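Long-range contacts in vaginolysin (Gardnerella vaginalis, PDB 5IMY), which is a secreted toxin of the cholesterol-dependent cytolysin family that probably binds cholesterol-containing host membranes and lyses cells by forming beta-barrel pores: residues L29-Y34 / S353-D357; K207-I211 / F278-V282; V445-G449 / T477-P481. All blocks are in the same frame, centred on the assembly; numbering follows the deposited sequence.

Interaction 1: residues L29-Y34 / S353-D357; sequences LWDLQY and SFVKD
Where helix 22-30 ends and strand 347-354 runs out into a turn, Lys-356 lays its side chain along the unwinding end of the helix. Its CG is anti to the backbone N (chi1 -177°) and the chain then bends at each later torsion, carrying CG to 3.2 Å from Leu-29 O and NZ to 2.6 Å from Leu-32 O. That last pair is a short hydrogen bond with a C=O...N angle of 173° at Leu-32 O. A long, flexible cation suits this bond, and the carbonyls at and just beyond the helix end may favour a positive charge here. The backbone carbonyl of Lys-356 meets the indole of Trp-30 at its edge, with CD1 3.4 Å from Lys-356 O. The N-terminal helix is thus brought against the turn that follows strand 347-354, which lies in the large antiparallel sheet beside strand 253-261. Tyr-34 places CE1 over one face of Phe-354, 3.6 Å from its CE1, with ring planes at 42°. Its hydroxyl reaches a water, 2.8 Å from Tyr-34 OH, which also accepts from Lys-356 N. Leu-29 CD1 and Val-355 CG1 touch at 4.0 Å, an apolar patch beside Pro-253.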
ATOM      1  N   LEU A  29      24.575 -33.920  36.814  1.00 38.18           N
ATOM      2  CA  LEU A  29      24.645 -32.827  35.850  1.00 43.22           C
ATOM      3  C   LEU A  29      24.279 -33.291  34.446  1.00 43.61           C
ATOM      4  O   LEU A  29      23.720 -32.513  33.666  1.00 41.62           O
ATOM      5  CB  LEU A  29      26.045 -32.210  35.856  1.00 34.72           C
ATOM      6  CG  LEU A  29      26.549 -31.691  37.206  1.00 33.05           C
ATOM      7  CD1 LEU A  29      27.918 -31.048  37.045  1.00 44.89           C
ATOM      8  CD2 LEU A  29      25.566 -30.711  37.830  1.00 33.08           C
ATOM      9  N   TRP A  30      24.583 -34.545  34.106  1.00 46.82           N
ATOM     10  CA  TRP A  30      24.235 -35.063  32.787  1.00 46.08           C
ATOM     11  C   TRP A  30      22.744 -35.339  32.663  1.00 47.91           C
ATOM     12  O   TRP A  30      22.175 -35.177  31.577  1.00 53.28           O
ATOM     13  CB  TRP A  30      25.021 -36.343  32.500  1.00 46.62           C
ATOM     14  CG  TRP A  30      26.425 -36.129  32.019  1.00 42.85           C
ATOM     15  CD1 TRP A  30      26.892 -35.080  31.279  1.00 39.31           C
ATOM     16  CD2 TRP A  30      27.545 -36.991  32.244  1.00 46.30           C
ATOM     17  NE1 TRP A  30      28.232 -35.239  31.027  1.00 40.90           N
ATOM     18  CE2 TRP A  30      28.659 -36.403  31.612  1.00 46.46           C
ATOM     19  CE3 TRP A  30      27.715 -38.204  32.919  1.00 43.78           C
ATOM     20  CZ2 TRP A  30      29.924 -36.986  31.635  1.00 45.89           C
ATOM     21  CZ3 TRP A  30      28.971 -38.781  32.939  1.00 43.64           C
ATOM     22  CH2 TRP A  30      30.059 -38.172  32.303  1.00 43.57           C
ATOM     23  N   ASP A  31      22.096 -35.755  33.749  1.00 49.05           N
ATOM     24  CA  ASP A  31      20.702 -36.171  33.714  1.00 50.51           C
ATOM     25  C   ASP A  31      19.731 -35.031  34.002  1.00 45.65           C
ATOM     26  O   ASP A  31      18.534 -35.286  34.172  1.00 41.24           O
ATOM     27  CB  ASP A  31      20.473 -37.312  34.708  1.00 55.07           C
ATOM     28  CG  ASP A  31      21.316 -38.532  34.397  1.00 63.27           C
ATOM     29  OD1 ASP A  31      21.903 -38.588  33.295  1.00 70.99           O
ATOM     30  OD2 ASP A  31      21.387 -39.439  35.254  1.00 59.97           O
ATOM     31  N   LEU A  32      20.211 -33.792  34.067  1.00 49.26           N
ATOM     32  CA  LEU A  32      19.305 -32.656  34.151  1.00 45.35           C
ATOM     33  C   LEU A  32      18.442 -32.593  32.896  1.00 41.66           C
ATOM     34  O   LEU A  32      18.933 -32.757  31.777  1.00 42.12           O
ATOM     35  CB  LEU A  32      20.088 -31.353  34.313  1.00 48.46           C
ATOM     36  CG  LEU A  32      20.884 -31.169  35.606  1.00 45.54           C
ATOM     37  CD1 LEU A  32      21.865 -30.020  35.446  1.00 36.78           C
ATOM     38  CD2 LEU A  32      19.961 -30.923  36.791  1.00 43.16           C
ATOM     39  N   GLN A  33      17.146 -32.363  33.089  1.00 45.67           N
ATOM     40  CA  GLN A  33      16.177 -32.333  31.998  1.00 51.85           C
ATOM     41  C   GLN A  33      15.550 -30.948  31.929  1.00 54.52           C
ATOM     42  O   GLN A  33      14.715 -30.597  32.770  1.00 57.24           O
ATOM     43  CB  GLN A  33      15.103 -33.398  32.195  1.00 58.55           C
ATOM     44  CG  GLN A  33      15.424 -34.735  31.560  1.00 62.16           C
ATOM     45  CD  GLN A  33      14.420 -35.804  31.939  1.00 79.55           C
ATOM     46  OE1 GLN A  33      14.200 -36.073  33.120  1.00 84.17           O
ATOM     47  NE2 GLN A  33      13.800 -36.414  30.937  1.00 75.65           N
ATOM     48  N   TYR A  34      15.937 -30.168  30.922  1.00 55.31           N
ATOM     49  CA  TYR A  34      15.331 -28.869  30.683  1.00 48.49           C
ATOM     50  C   TYR A  34      15.241 -28.626  29.185  1.00 47.43           C
ATOM     51  O   TYR A  34      15.916 -29.275  28.382  1.00 47.80           O
ATOM     52  CB  TYR A  34      16.123 -27.738  31.355  1.00 48.06           C
ATOM     53  CG  TYR A  34      17.604 -27.766  31.061  1.00 47.03           C
ATOM     54  CD1 TYR A  34      18.141 -27.016  30.021  1.00 44.63           C
ATOM     55  CD2 TYR A  34      18.465 -28.542  31.823  1.00 42.96           C
ATOM     56  CE1 TYR A  34      19.496 -27.040  29.750  1.00 43.18           C
ATOM     57  CE2 TYR A  34      19.821 -28.573  31.563  1.00 43.25           C
ATOM     58  CZ  TYR A  34      20.332 -27.818  30.524  1.00 38.25           C
ATOM     59  OH  TYR A  34      21.684 -27.846  30.260  1.00 39.05           O
ATOM     60  N   SER A 353      27.909 -21.203  28.265  1.00 36.35           N
ATOM     61  CA  SER A 353      27.653 -22.535  27.745  1.00 33.45           C
ATOM     62  C   SER A 353      27.117 -23.408  28.870  1.00 34.82           C
ATOM     63  O   SER A 353      27.475 -23.230  30.038  1.00 29.91           O
ATOM     64  CB  SER A 353      28.922 -23.160  27.152  1.00 33.95           C
ATOM     65  OG  SER A 353      29.422 -22.379  26.083  1.00 34.76           O
ATOM     66  N   PHE A 354      26.250 -24.350  28.512  1.00 39.46           N
ATOM     67  CA  PHE A 354      25.666 -25.241  29.505  1.00 38.87           C
ATOM     68  C   PHE A 354      26.708 -26.225  30.020  1.00 32.71           C
ATOM     69  O   PHE A 354      27.503 -26.773  29.255  1.00 35.53           O
ATOM     70  CB  PHE A 354      24.484 -26.006  28.910  1.00 37.18           C
ATOM     71  CG  PHE A 354      23.254 -25.166  28.710  1.00 34.56           C
ATOM     72  CD1 PHE A 354      22.514 -24.728  29.796  1.00 40.00           C
ATOM     73  CD2 PHE A 354      22.828 -24.828  27.435  1.00 39.09           C
ATOM     74  CE1 PHE A 354      21.380 -23.960  29.617  1.00 37.07           C
ATOM     75  CE2 PHE A 354      21.694 -24.060  27.249  1.00 37.44           C
ATOM     76  CZ  PHE A 354      20.968 -23.626  28.341  1.00 30.37           C
ATOM     77  N   VAL A 355      26.697 -26.448  31.336  1.00 37.62           N
ATOM     78  CA  VAL A 355      27.629 -27.396  31.939  1.00 34.54           C
ATOM     79  C   VAL A 355      27.332 -28.812  31.460  1.00 31.71           C
ATOM     80  O   VAL A 355      28.248 -29.621  31.268  1.00 36.89           O
ATOM     81  CB  VAL A 355      27.562 -27.297  33.475  1.00 31.44           C
ATOM     82  CG1 VAL A 355      28.417 -28.382  34.131  1.00 36.61           C
ATOM     83  CG2 VAL A 355      28.007 -25.915  33.934  1.00 38.88           C
ATOM     84  N   LYS A 356      26.053 -29.131  31.253  1.00 36.00           N
ATOM     85  CA  LYS A 356      25.665 -30.503  30.938  1.00 41.82           C
ATOM     86  C   LYS A 356      26.372 -31.007  29.686  1.00 43.55           C
ATOM     87  O   LYS A 356      26.937 -32.107  29.680  1.00 46.71           O
ATOM     88  CB  LYS A 356      24.146 -30.589  30.769  1.00 45.74           C
ATOM     89  CG  LYS A 356      23.634 -32.006  30.510  1.00 41.16           C
ATOM     90  CD  LYS A 356      22.570 -32.050  29.420  1.00 58.49           C
ATOM     91  CE  LYS A 356      21.164 -31.844  29.969  1.00 53.63           C
ATOM     92  NZ  LYS A 356      20.249 -32.923  29.499  1.00 55.93           N
ATOM     93  N   ASP A 357      26.346 -30.220  28.607  1.00 42.27           N
ATOM     94  CA  ASP A 357      26.863 -30.670  27.318  1.00 44.84           C
ATOM     95  C   ASP A 357      27.794 -29.658  26.659  1.00 42.21           C
ATOM     96  O   ASP A 357      28.160 -29.844  25.492  1.00 42.24           O
ATOM     97  CB  ASP A 357      25.704 -30.994  26.369  1.00 51.57           C
ATOM     98  CG  ASP A 357      24.724 -29.846  26.232  1.00 51.14           C
ATOM     99  OD1 ASP A 357      25.084 -28.710  26.606  1.00 45.28           O
ATOM    100  OD2 ASP A 357      23.596 -30.080  25.750  1.00 56.38           O
TER
HETATM  101  O   HOH W   1      23.606 -27.608  32.323  1.00 38.05           O

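Interaction 2: residues K207-I211 / F278-V282; sequences KQTQI and FQAAV
Phe-278, the first residue of helix 278-286, packs its ring beside Gln-208 at the start of strand 208-223. The two elements run in roughly the same direction, their local axes 9.6 Å apart at the closest point and 41° from parallel. This is the pore-forming part of a cholesterol-dependent cytolysin, and the helix falls, by family topology, within one of the helical bundles that are thought to refold into membrane-spanning hairpins.

The tight part lies at the strand's beginning. Chi1 of Phe-278 is 177°, which turns the ring away from its own backbone N and onto the strand, and its CD2 comes 3.7 Å from Gln-208 CB. The glutamine slides past in the opposite sense, its extended chain bringing OE1 to 3.7 Å from Phe-278 CB. Its amide nitrogen is occupied elsewhere, donating to the carbonyls of Ser-275 and Ser-273, which is consistent with the methylene part being kept against the ring. Farther along, Gln-210 N approaches the ring edge, 4.4 Å from Phe-278 CE2. Thr-271, Thr-304 and Ile-300 also touch the phenyl group, a suitable enclosure for a large apolar residue.

Toward Gln-210 the fit is looser. Its CG is 4.3 Å from Val-282 CG1, and its amide crosses that of Gln-279 at about a right angle. Gln-210 is buried and touches Ser-171 and Ser-173, whereas Gln-279 forms the partly exposed side and also packs on an aromatic side chain of a neighbouring protein chain.

One aromatic ring and some aliphatic carbon thus join helix to strand, without a clear direct hydrogen bond between the two segments, which is consistent with a helix that, as in relatives, probably leaves the sheet during pore formation.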
ATOM      1  N   LYS A 207      10.684  12.709  13.656  1.00 48.26           N
ATOM      2  CA  LYS A 207      12.038  12.199  13.510  1.00 45.47           C
ATOM      3  C   LYS A 207      12.010  10.762  13.012  1.00 40.93           C
ATOM      4  O   LYS A 207      11.016  10.045  13.154  1.00 44.37           O
ATOM      5  CB  LYS A 207      12.814  12.242  14.833  1.00 47.90           C
ATOM      6  CG  LYS A 207      13.336  13.608  15.226  1.00 54.70           C
ATOM      7  CD  LYS A 207      14.366  13.481  16.338  1.00 63.62           C
ATOM      8  CE  LYS A 207      14.659  14.818  16.995  1.00 70.60           C
ATOM      9  NZ  LYS A 207      15.895  14.767  17.822  1.00 66.48           N
ATOM     10  N   GLN A 208      13.125  10.363  12.409  1.00 39.96           N
ATOM     11  CA  GLN A 208      13.481   8.965  12.219  1.00 50.02           C
ATOM     12  C   GLN A 208      14.769   8.719  12.985  1.00 48.69           C
ATOM     13  O   GLN A 208      15.694   9.533  12.925  1.00 46.57           O
ATOM     14  CB  GLN A 208      13.670   8.619  10.738  1.00 52.79           C
ATOM     15  CG  GLN A 208      12.373   8.451   9.962  1.00 40.94           C
ATOM     16  CD  GLN A 208      12.611   8.063   8.516  1.00 48.76           C
ATOM     17  OE1 GLN A 208      12.557   6.886   8.161  1.00 55.60           O
ATOM     18  NE2 GLN A 208      12.877   9.053   7.671  1.00 56.99           N
ATOM     19  N   THR A 209      14.828   7.610  13.719  1.00 40.05           N
ATOM     20  CA  THR A 209      15.957   7.349  14.601  1.00 44.26           C
ATOM     21  C   THR A 209      16.422   5.910  14.445  1.00 41.35           C
ATOM     22  O   THR A 209      15.605   4.993  14.314  1.00 41.96           O
ATOM     23  CB  THR A 209      15.595   7.619  16.068  1.00 43.43           C
ATOM     24  OG1 THR A 209      15.182   8.981  16.219  1.00 33.85           O
ATOM     25  CG2 THR A 209      16.794   7.354  16.979  1.00 48.05           C
ATOM     26  N   GLN A 210      17.739   5.722  14.467  1.00 35.30           N
ATOM     27  CA  GLN A 210      18.354   4.406  14.376  1.00 37.84           C
ATOM     28  C   GLN A 210      19.303   4.226  15.551  1.00 38.88           C
ATOM     29  O   GLN A 210      20.087   5.128  15.860  1.00 35.44           O
ATOM     30  CB  GLN A 210      19.111   4.239  13.053  1.00 34.36           C
ATOM     31  CG  GLN A 210      19.414   2.797  12.682  1.00 37.82           C
ATOM     32  CD  GLN A 210      18.163   2.012  12.338  1.00 42.38           C
ATOM     33  OE1 GLN A 210      17.096   2.585  12.115  1.00 49.59           O
ATOM     34  NE2 GLN A 210      18.289   0.692  12.295  1.00 46.42           N
ATOM     35  N   ILE A 211      19.227   3.068  16.201  1.00 34.48           N
ATOM     36  CA  ILE A 211      20.104   2.716  17.314  1.00 36.16           C
ATOM     37  C   ILE A 211      20.988   1.563  16.869  1.00 34.03           C
ATOM     38  O   ILE A 211      20.496   0.577  16.306  1.00 40.34           O
ATOM     39  CB  ILE A 211      19.301   2.339  18.571  1.00 36.54           C
ATOM     40  CG1 ILE A 211      18.344   3.474  18.959  1.00 35.42           C
ATOM     41  CG2 ILE A 211      20.240   2.003  19.725  1.00 35.91           C
ATOM     42  CD1 ILE A 211      19.023   4.807  19.227  1.00 38.66           C
ATOM     43  N   PHE A 278      16.037   5.766   4.632  1.00 64.64           N
ATOM     44  CA  PHE A 278      16.877   6.209   5.739  1.00 61.47           C
ATOM     45  C   PHE A 278      17.646   5.041   6.343  1.00 49.88           C
ATOM     46  O   PHE A 278      18.861   5.125   6.554  1.00 46.44           O
ATOM     47  CB  PHE A 278      16.016   6.895   6.800  1.00 54.28           C
ATOM     48  CG  PHE A 278      16.784   7.320   8.019  1.00 47.29           C
ATOM     49  CD1 PHE A 278      17.802   8.251   7.920  1.00 41.44           C
ATOM     50  CD2 PHE A 278      16.483   6.792   9.264  1.00 51.56           C
ATOM     51  CE1 PHE A 278      18.512   8.644   9.036  1.00 41.64           C
ATOM     52  CE2 PHE A 278      17.189   7.183  10.386  1.00 48.62           C
ATOM     53  CZ  PHE A 278      18.204   8.112  10.272  1.00 44.98           C
ATOM     54  N   GLN A 279      16.951   3.936   6.625  1.00 54.03           N
ATOM     55  CA  GLN A 279      17.618   2.768   7.190  1.00 49.44           C
ATOM     56  C   GLN A 279      18.706   2.250   6.259  1.00 43.06           C
ATOM     57  O   GLN A 279      19.797   1.882   6.711  1.00 42.55           O
ATOM     58  CB  GLN A 279      16.600   1.667   7.483  1.00 42.46           C
ATOM     59  CG  GLN A 279      15.719   1.943   8.690  1.00 47.78           C
ATOM     60  CD  GLN A 279      15.152   0.675   9.305  1.00 48.24           C
ATOM     61  OE1 GLN A 279      14.914   0.616  10.511  1.00 55.20           O
ATOM     62  NE2 GLN A 279      14.930  -0.344   8.481  1.00 43.41           N
ATOM     63  N   ALA A 280      18.431   2.209   4.955  1.00 47.85           N
ATOM     64  CA  ALA A 280      19.437   1.743   4.008  1.00 47.30           C
ATOM     65  C   ALA A 280      20.603   2.716   3.909  1.00 44.88           C
ATOM     66  O   ALA A 280      21.743   2.294   3.681  1.00 47.63           O
ATOM     67  CB  ALA A 280      18.806   1.529   2.633  1.00 57.08           C
ATOM     68  N   ALA A 281      20.347   4.014   4.079  1.00 41.75           N
ATOM     69  CA  ALA A 281      21.422   4.998   4.010  1.00 48.99           C
ATOM     70  C   ALA A 281      22.365   4.861   5.199  1.00 43.04           C
ATOM     71  O   ALA A 281      23.589   4.848   5.035  1.00 48.13           O
ATOM     72  CB  ALA A 281      20.838   6.410   3.943  1.00 47.26           C
ATOM     73  N   VAL A 282      21.812   4.764   6.409  1.00 40.11           N
ATOM     74  CA  VAL A 282      22.646   4.609   7.598  1.00 36.15           C
ATOM     75  C   VAL A 282      23.409   3.293   7.537  1.00 38.71           C
ATOM     76  O   VAL A 282      24.618   3.241   7.792  1.00 39.55           O
ATOM     77  CB  VAL A 282      21.783   4.709   8.871  1.00 36.09           C
ATOM     78  CG1 VAL A 282      22.515   4.133  10.088  1.00 35.19           C
ATOM     79  CG2 VAL A 282      21.401   6.160   9.123  1.00 36.62           C
TER

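Interaction 3: residues V445-G449 / T477-P481; sequences VEKTG and TTLWP
Glu-446 and Thr-478 join two loops at the tip of the beta-sandwich domain that, as in relatives, probably meets the membrane. By sequence, Glu-446 opens the tryptophan-rich undecapeptide of the cytolysins, and Thr-478 with Leu-479 matches the threonine-leucine pair implicated in cholesterol recognition in relatives. The glutamate's CB points toward the other loop. From there CG sits between the backbone N and the carbonyl carbon (chi1 62°), and after a bend at the next torsion the two side chains cross at about a right angle, CD lying 3.4 Å from Thr-478 O. At the tip, OE1 accepts a weak hydrogen bond of 3.2 Å from Thr-478 OG1, whereas OE2 lies 2.5 Å from Thr-478 O and 3.3 Å from Pro-481 CG. Thr-448, also in the undecapeptide, brings OG1 to 3.6 Å from Thr-478 OG1. Arg-456, hydrogen-bonding to Leu-479 O through NH1, touches both Thr-448 and Pro-481. Threonine suits its place by presenting a donor to the acid from a short, stiff side chain. If the OE2 separation is real, two oxygens that close suggest that the buried acid carries a proton and shares it with the carbonyl.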
ATOM      1  N   VAL A 445       3.110  21.234 -30.090  1.00 51.75           N
ATOM      2  CA  VAL A 445       2.575  21.345 -31.452  1.00 58.18           C
ATOM      3  C   VAL A 445       1.994  22.732 -31.729  1.00 52.81           C
ATOM      4  O   VAL A 445       1.426  23.377 -30.840  1.00 48.45           O
ATOM      5  CB  VAL A 445       1.536  20.236 -31.752  1.00 51.12           C
ATOM      6  CG1 VAL A 445       1.998  18.890 -31.196  1.00 62.04           C
ATOM      7  CG2 VAL A 445       0.113  20.572 -31.263  1.00 45.94           C
ATOM      8  N   GLU A 446       2.126  23.195 -32.975  1.00 54.54           N
ATOM      9  CA  GLU A 446       1.684  24.523 -33.381  1.00 51.61           C
ATOM     10  C   GLU A 446       0.964  24.440 -34.720  1.00 51.60           C
ATOM     11  O   GLU A 446       1.285  23.597 -35.561  1.00 50.87           O
ATOM     12  CB  GLU A 446       2.863  25.499 -33.501  1.00 45.81           C
ATOM     13  CG  GLU A 446       3.900  25.098 -34.553  1.00 54.38           C
ATOM     14  CD  GLU A 446       4.362  26.266 -35.404  1.00 54.36           C
ATOM     15  OE1 GLU A 446       3.578  27.220 -35.597  1.00 50.64           O
ATOM     16  OE2 GLU A 446       5.513  26.226 -35.886  1.00 45.05           O
ATOM     17  N   LYS A 447      -0.007  25.332 -34.917  1.00 47.04           N
ATOM     18  CA  LYS A 447      -0.762  25.363 -36.165  1.00 55.97           C
ATOM     19  C   LYS A 447       0.100  25.957 -37.272  1.00 65.28           C
ATOM     20  O   LYS A 447       0.492  27.127 -37.203  1.00 57.58           O
ATOM     21  CB  LYS A 447      -2.048  26.170 -35.997  1.00 56.16           C
ATOM     22  CG  LYS A 447      -2.944  26.169 -37.241  1.00 62.15           C
ATOM     23  CD  LYS A 447      -3.993  27.279 -37.208  1.00 66.24           C
ATOM     24  CE  LYS A 447      -3.371  28.668 -37.334  1.00 69.77           C
ATOM     25  NZ  LYS A 447      -3.513  29.248 -38.699  1.00 67.01           N
ATOM     26  N   THR A 448       0.381  25.152 -38.299  1.00 68.82           N
ATOM     27  CA  THR A 448       1.244  25.556 -39.399  1.00 65.30           C
ATOM     28  C   THR A 448       0.514  25.691 -40.727  1.00 67.38           C
ATOM     29  O   THR A 448       0.997  26.412 -41.605  1.00 62.45           O
ATOM     30  CB  THR A 448       2.399  24.548 -39.552  1.00 63.92           C
ATOM     31  OG1 THR A 448       3.323  24.719 -38.472  1.00 57.71           O
ATOM     32  CG2 THR A 448       3.143  24.715 -40.881  1.00 73.71           C
ATOM     33  N   GLY A 449      -0.627  25.028 -40.892  1.00 70.16           N
ATOM     34  CA  GLY A 449      -1.365  25.095 -42.137  1.00 67.10           C
ATOM     35  C   GLY A 449      -2.855  25.280 -41.933  1.00 74.03           C
ATOM     36  O   GLY A 449      -3.288  26.223 -41.262  1.00 73.31           O
ATOM     37  N   THR A 477       8.252  32.303 -34.803  1.00 51.86           N
ATOM     38  CA  THR A 477       7.157  32.333 -35.759  1.00 61.48           C
ATOM     39  C   THR A 477       6.865  30.920 -36.252  1.00 56.82           C
ATOM     40  O   THR A 477       7.643  29.987 -36.040  1.00 55.94           O
ATOM     41  CB  THR A 477       7.474  33.267 -36.936  1.00 61.86           C
ATOM     42  OG1 THR A 477       6.373  33.280 -37.853  1.00 61.66           O
ATOM     43  CG2 THR A 477       8.736  32.824 -37.661  1.00 49.51           C
ATOM     44  N   THR A 478       5.720  30.778 -36.926  1.00 52.54           N
ATOM     45  CA  THR A 478       5.217  29.450 -37.268  1.00 54.46           C
ATOM     46  C   THR A 478       6.207  28.666 -38.123  1.00 52.02           C
ATOM     47  O   THR A 478       6.354  27.451 -37.951  1.00 53.31           O
ATOM     48  CB  THR A 478       3.861  29.553 -37.975  1.00 52.20           C
ATOM     49  OG1 THR A 478       3.538  28.295 -38.582  1.00 56.12           O
ATOM     50  CG2 THR A 478       3.846  30.649 -39.043  1.00 52.21           C
ATOM     51  N   LEU A 479       6.895  29.331 -39.052  1.00 49.76           N
ATOM     52  CA  LEU A 479       7.857  28.623 -39.889  1.00 46.52           C
ATOM     53  C   LEU A 479       9.171  28.345 -39.170  1.00 46.60           C
ATOM     54  O   LEU A 479       9.880  27.407 -39.548  1.00 46.52           O
ATOM     55  CB  LEU A 479       8.128  29.410 -41.174  1.00 40.84           C
ATOM     56  CG  LEU A 479       7.046  29.340 -42.261  1.00 41.21           C
ATOM     57  CD1 LEU A 479       7.417  30.232 -43.435  1.00 41.01           C
ATOM     58  CD2 LEU A 479       6.819  27.910 -42.743  1.00 39.63           C
ATOM     59  N   TRP A 480       9.509  29.126 -38.144  1.00 47.19           N
ATOM     60  CA  TRP A 480      10.727  28.914 -37.359  1.00 47.72           C
ATOM     61  C   TRP A 480      10.386  29.071 -35.886  1.00 50.34           C
ATOM     62  O   TRP A 480      10.658  30.112 -35.273  1.00 51.15           O
ATOM     63  CB  TRP A 480      11.830  29.891 -37.774  1.00 47.50           C
ATOM     64  CG  TRP A 480      12.261  29.740 -39.198  1.00 44.27           C
ATOM     65  CD1 TRP A 480      13.208  28.886 -39.684  1.00 43.47           C
ATOM     66  CD2 TRP A 480      11.763  30.469 -40.323  1.00 36.02           C
ATOM     67  NE1 TRP A 480      13.327  29.037 -41.044  1.00 44.01           N
ATOM     68  CE2 TRP A 480      12.450  30.003 -41.461  1.00 41.42           C
ATOM     69  CE3 TRP A 480      10.799  31.470 -40.480  1.00 44.03           C
ATOM     70  CZ2 TRP A 480      12.207  30.504 -42.737  1.00 41.62           C
ATOM     71  CZ3 TRP A 480      10.558  31.966 -41.746  1.00 45.12           C
ATOM     72  CH2 TRP A 480      11.259  31.484 -42.859  1.00 42.59           C
ATOM     73  N   PRO A 481       9.789  28.053 -35.276  1.00 51.13           N
ATOM     74  CA  PRO A 481       9.440  28.144 -33.860  1.00 53.08           C
ATOM     75  C   PRO A 481      10.636  27.821 -32.978  1.00 48.75           C
ATOM     76  O   PRO A 481      11.578  27.135 -33.382  1.00 50.99           O
ATOM     77  CB  PRO A 481       8.335  27.093 -33.705  1.00 51.57           C
ATOM     78  CG  PRO A 481       8.600  26.084 -34.805  1.00 47.26           C
ATOM     79  CD  PRO A 481       9.580  26.689 -35.791  1.00 48.97           C
TER

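In the fold
The three contacts are strung along an elongated molecule. Interactions 1 and 2 have centres 42 Å apart and both reach the large antiparallel sheet: strand 347-354 of the first pairs with strand 253-261, which in turn pairs with strand 208-223 of the second. Along the chain interaction 2 is nested inside the loop closed by interaction 1. Interaction 3 follows both in sequence, within the C-terminal beta sandwich, its centre 53 Å from that of interaction 2 and 91 Å from that of interaction 1, on the opposite side of the chain's centre from interaction 1. This spacing suits a cytolysin whose probable membrane-binding tip is remote from the region thought to insert.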